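Local structure of 2-dehydropantoate 2-reductase (Porphyromonas gingivalis, 2QYT) at residues 133-145 against 154-166. The protein probably catalyses the NADPH-dependent reduction of ketopantoate (2-dehydropantoate) to pantoate, the second step from 3-methyl-2-oxobutanoate toward pantothenate. Residues are numbered along the deposited sequence; the frame is centred on the assembly and turned at random.
Sequences TVVWKGCVYISAR and LEADRELFYFGSG. With EDO (1,2-ethanediol), chain J.
W136, just before strand 137-145, lies side by side with F163 of the antiparallel strand 158-164, W136 CZ3 3.5 Å from F163 CE1. Their planes are 29° apart and offset enough to leave little stacking. With CG between its backbone N and carbonyl carbon (chi1 83°), the F163 ring is carried alongside the indole. S165 closes the other end of the indole: its N lies over one face, offset toward the rim, and its CB is 3.7 Å from W136 NE1, while its OG bonds E174 of helix 172-183. Along the backbones, K137/G164, C139/Y162 and Y141/L160 are hydrogen-bonded pairs; the bond from K137 N to G164 O (2.9 Å) is nearly straight. On the F163 face V140 CG1 meets the F161 ring obliquely, and I142 CG1, anti to its backbone N (chi1 -164°), runs beside E159 CB at 3.5 Å. The E159 chain then bends away, its carboxylate bonding Y23; E159 N donates to O2 of an ethanediol, probably from the crystallisation liquor, and that hydroxyl donates to E159 O. On the other face Y141 CD2 comes to the edge of the Y162 ring, 4.0 Å from CE2, and C139 SG stands obliquely to the same ring. K137 extends from this face to salt bridges with D195 and E124. The chain turns a corner at 155-157, ahead of strand 158-164; there a water takes the N-H of S143 and donates to A156 O and R158 O, linking the two segments. Beyond it E155 N bonds S143 O, and L154 CD1 packs on A144 CB. F161 and F163 also touch L114, packing the mixed sheet against strand 111-115 of the parallel sheet, as in the N-terminal Rossmann-type domain of ketopantoate reductases, expected to bind NADP(H).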
# COMPACT_ATOMS: atom_id res chain seq x y z
N THR A 133 -10.82 -14.81 -3.75
CA THR A 133 -10.06 -15.06 -4.92
C THR A 133 -9.83 -13.71 -5.64
O THR A 133 -8.85 -13.55 -6.35
CB THR A 133 -10.85 -16.11 -5.72
OG1 THR A 133 -10.05 -17.29 -5.92
CG2 THR A 133 -11.54 -15.56 -6.98
N VAL A 134 -10.74 -12.75 -5.42
CA VAL A 134 -10.71 -11.42 -6.08
C VAL A 134 -9.68 -10.47 -5.43
O VAL A 134 -9.06 -9.66 -6.08
CB VAL A 134 -12.14 -10.76 -6.11
CG1 VAL A 134 -12.09 -9.31 -6.56
CG2 VAL A 134 -13.11 -11.54 -7.02
N VAL A 135 -9.50 -10.57 -4.13
CA VAL A 135 -8.68 -9.58 -3.42
C VAL A 135 -7.32 -10.21 -3.11
O VAL A 135 -7.26 -11.20 -2.43
CB VAL A 135 -9.41 -9.04 -2.14
CG1 VAL A 135 -8.50 -8.09 -1.33
CG2 VAL A 135 -10.77 -8.39 -2.51
N TRP A 136 -6.25 -9.63 -3.66
CA TRP A 136 -4.90 -10.03 -3.29
C TRP A 136 -4.34 -9.08 -2.22
O TRP A 136 -5.00 -8.14 -1.85
CB TRP A 136 -4.01 -10.02 -4.53
CG TRP A 136 -4.34 -11.09 -5.59
CD1 TRP A 136 -5.11 -12.23 -5.43
CD2 TRP A 136 -3.82 -11.13 -6.91
NE1 TRP A 136 -5.10 -12.96 -6.59
CE2 TRP A 136 -4.33 -12.30 -7.52
CE3 TRP A 136 -2.99 -10.28 -7.66
CZ2 TRP A 136 -4.05 -12.64 -8.86
CZ3 TRP A 136 -2.70 -10.62 -8.98
CH2 TRP A 136 -3.24 -11.78 -9.57
N LYS A 137 -3.16 -9.37 -1.70
CA LYS A 137 -2.52 -8.55 -0.68
C LYS A 137 -1.33 -7.87 -1.33
O LYS A 137 -0.69 -8.45 -2.21
CB LYS A 137 -2.01 -9.43 0.45
CG LYS A 137 -3.11 -10.23 1.07
CD LYS A 137 -2.73 -10.84 2.38
CE LYS A 137 -3.89 -11.73 2.80
NZ LYS A 137 -3.57 -12.54 4.00
N GLY A 138 -1.04 -6.66 -0.91
CA GLY A 138 0.12 -5.95 -1.44
C GLY A 138 0.65 -4.94 -0.46
O GLY A 138 -0.05 -4.55 0.48
N CYS A 139 1.92 -4.56 -0.63
CA CYS A 139 2.47 -3.42 0.06
C CYS A 139 3.64 -2.83 -0.71
O CYS A 139 4.35 -3.54 -1.44
CB CYS A 139 2.89 -3.78 1.49
SG CYS A 139 4.37 -4.81 1.58
N VAL A 140 3.85 -1.52 -0.57
CA VAL A 140 4.87 -0.79 -1.33
C VAL A 140 5.83 -0.11 -0.37
O VAL A 140 5.47 0.19 0.76
CB VAL A 140 4.24 0.20 -2.35
CG1 VAL A 140 3.37 -0.55 -3.36
CG2 VAL A 140 3.41 1.29 -1.67
N TYR A 141 7.10 0.04 -0.78
CA TYR A 141 8.05 0.89 -0.08
C TYR A 141 8.45 1.95 -1.09
O TYR A 141 9.10 1.67 -2.10
CB TYR A 141 9.28 0.11 0.38
CG TYR A 141 9.03 -0.85 1.50
CD1 TYR A 141 9.30 -0.50 2.80
CD2 TYR A 141 8.47 -2.10 1.26
CE1 TYR A 141 9.08 -1.40 3.87
CE2 TYR A 141 8.23 -3.00 2.32
CZ TYR A 141 8.53 -2.64 3.61
OH TYR A 141 8.28 -3.52 4.65
N ILE A 142 8.02 3.18 -0.83
CA ILE A 142 8.17 4.25 -1.80
C ILE A 142 7.91 5.55 -1.08
O ILE A 142 7.01 5.59 -0.21
CB ILE A 142 7.21 4.09 -3.04
CG1 ILE A 142 7.68 5.00 -4.22
CG2 ILE A 142 5.69 4.19 -2.65
CD1 ILE A 142 6.66 5.04 -5.48
N SER A 143 8.71 6.57 -1.39
CA SER A 143 8.60 7.88 -0.78
C SER A 143 8.03 8.89 -1.76
O SER A 143 8.75 9.68 -2.35
CB SER A 143 9.98 8.34 -0.34
OG SER A 143 10.47 7.44 0.64
N ALA A 144 6.72 8.86 -1.92
CA ALA A 144 6.04 9.57 -3.00
C ALA A 144 4.84 10.28 -2.47
O ALA A 144 4.14 9.76 -1.58
CB ALA A 144 5.64 8.60 -4.06
N ARG A 145 4.58 11.46 -3.01
CA ARG A 145 3.63 12.45 -2.49
C ARG A 145 2.89 13.07 -3.67
O ARG A 145 3.56 13.45 -4.62
CB ARG A 145 4.50 13.57 -1.91
CG ARG A 145 4.13 14.11 -0.58
CD ARG A 145 5.29 15.02 -0.06
NE ARG A 145 5.57 16.19 -0.90
CZ ARG A 145 6.77 16.55 -1.36
NH1 ARG A 145 7.87 15.85 -1.07
NH2 ARG A 145 6.87 17.65 -2.10
N LEU A 154 8.60 12.21 -6.02
CA LEU A 154 9.34 11.24 -5.24
C LEU A 154 10.55 11.87 -4.66
O LEU A 154 11.35 12.54 -5.34
CB LEU A 154 9.79 10.05 -6.07
CG LEU A 154 8.81 8.93 -6.38
CD1 LEU A 154 7.66 9.47 -7.19
CD2 LEU A 154 9.56 7.80 -7.15
N GLU A 155 10.76 11.62 -3.38
CA GLU A 155 11.90 12.22 -2.81
C GLU A 155 13.11 11.31 -2.99
O GLU A 155 14.23 11.71 -2.75
CB GLU A 155 11.63 12.62 -1.36
CG GLU A 155 11.37 11.51 -0.45
CD GLU A 155 11.22 12.00 0.98
OE1 GLU A 155 10.23 12.74 1.25
OE2 GLU A 155 12.08 11.63 1.80
N ALA A 156 12.86 10.08 -3.45
CA ALA A 156 13.96 9.19 -3.80
C ALA A 156 13.46 8.32 -4.94
O ALA A 156 12.28 8.03 -5.00
CB ALA A 156 14.39 8.33 -2.62
N ASP A 157 14.35 7.92 -5.83
CA ASP A 157 13.98 7.04 -6.93
C ASP A 157 13.56 5.61 -6.54
O ASP A 157 12.68 5.03 -7.19
CB ASP A 157 15.09 6.97 -7.96
CG ASP A 157 15.00 8.06 -8.94
OD1 ASP A 157 14.00 8.13 -9.69
OD2 ASP A 157 15.92 8.87 -8.95
N ARG A 158 14.18 5.07 -5.50
CA ARG A 158 13.96 3.70 -5.00
C ARG A 158 12.49 3.42 -4.72
O ARG A 158 11.84 4.24 -4.05
CB ARG A 158 14.66 3.52 -3.65
CG ARG A 158 16.16 3.45 -3.64
CD ARG A 158 16.70 3.42 -2.20
NE ARG A 158 16.55 4.68 -1.44
CZ ARG A 158 17.26 5.78 -1.65
NH1 ARG A 158 18.17 5.84 -2.60
NH2 ARG A 158 17.04 6.86 -0.90
N GLU A 159 12.02 2.25 -5.15
CA GLU A 159 10.71 1.72 -4.77
C GLU A 159 10.67 0.18 -4.82
O GLU A 159 11.45 -0.45 -5.54
CB GLU A 159 9.56 2.37 -5.53
CG GLU A 159 9.43 2.10 -7.05
CD GLU A 159 9.14 0.63 -7.44
OE1 GLU A 159 9.64 0.24 -8.50
OE2 GLU A 159 8.44 -0.12 -6.71
N LEU A 160 9.78 -0.40 -4.01
CA LEU A 160 9.56 -1.85 -3.93
C LEU A 160 8.06 -2.04 -3.91
O LEU A 160 7.39 -1.28 -3.25
CB LEU A 160 10.20 -2.41 -2.66
CG LEU A 160 11.73 -2.33 -2.64
CD1 LEU A 160 12.30 -2.62 -1.23
CD2 LEU A 160 12.32 -3.28 -3.71
N PHE A 161 7.55 -3.04 -4.66
CA PHE A 161 6.15 -3.33 -4.83
C PHE A 161 6.13 -4.84 -4.62
O PHE A 161 6.73 -5.61 -5.40
CB PHE A 161 5.73 -2.94 -6.26
CG PHE A 161 4.25 -3.09 -6.60
CD1 PHE A 161 3.47 -1.97 -6.92
CD2 PHE A 161 3.66 -4.35 -6.70
CE1 PHE A 161 2.12 -2.10 -7.29
CE2 PHE A 161 2.30 -4.49 -7.05
CZ PHE A 161 1.54 -3.37 -7.35
N TYR A 162 5.46 -5.26 -3.54
CA TYR A 162 5.22 -6.68 -3.27
C TYR A 162 3.75 -7.02 -3.37
O TYR A 162 2.92 -6.23 -2.96
CB TYR A 162 5.68 -7.04 -1.86
CG TYR A 162 7.13 -6.85 -1.64
CD1 TYR A 162 8.03 -7.86 -1.97
CD2 TYR A 162 7.61 -5.67 -1.07
CE1 TYR A 162 9.42 -7.68 -1.75
CE2 TYR A 162 8.99 -5.50 -0.83
CZ TYR A 162 9.87 -6.51 -1.18
OH TYR A 162 11.20 -6.35 -0.97
N PHE A 163 3.42 -8.18 -3.88
CA PHE A 163 1.99 -8.54 -3.95
C PHE A 163 1.85 -10.03 -4.02
O PHE A 163 2.85 -10.73 -4.24
CB PHE A 163 1.32 -7.87 -5.16
CG PHE A 163 1.52 -8.63 -6.44
CD1 PHE A 163 0.53 -9.52 -6.90
CD2 PHE A 163 2.72 -8.48 -7.16
CE1 PHE A 163 0.71 -10.25 -8.09
CE2 PHE A 163 2.92 -9.21 -8.33
CZ PHE A 163 1.89 -10.09 -8.81
N GLY A 164 0.64 -10.53 -3.84
CA GLY A 164 0.37 -11.96 -3.96
C GLY A 164 -0.97 -12.37 -3.45
O GLY A 164 -1.60 -11.63 -2.71
N SER A 165 -1.42 -13.55 -3.92
CA SER A 165 -2.69 -14.19 -3.54
C SER A 165 -2.66 -14.84 -2.13
O SER A 165 -3.71 -15.03 -1.50
CB SER A 165 -3.05 -15.30 -4.54
OG SER A 165 -2.07 -16.36 -4.56
N GLY A 166 -1.48 -15.21 -1.66
CA GLY A 166 -1.36 -15.94 -0.42
C GLY A 166 -1.30 -17.45 -0.65
O GLY A 166 -0.73 -18.17 0.18
C1 EDO J . 13.35 2.49 -9.14
O1 EDO J . 12.45 3.54 -9.48
C2 EDO J . 12.61 1.19 -8.95
O2 EDO J . 12.77 0.88 -7.57
O HOH W 1 10.95 6.51 -3.24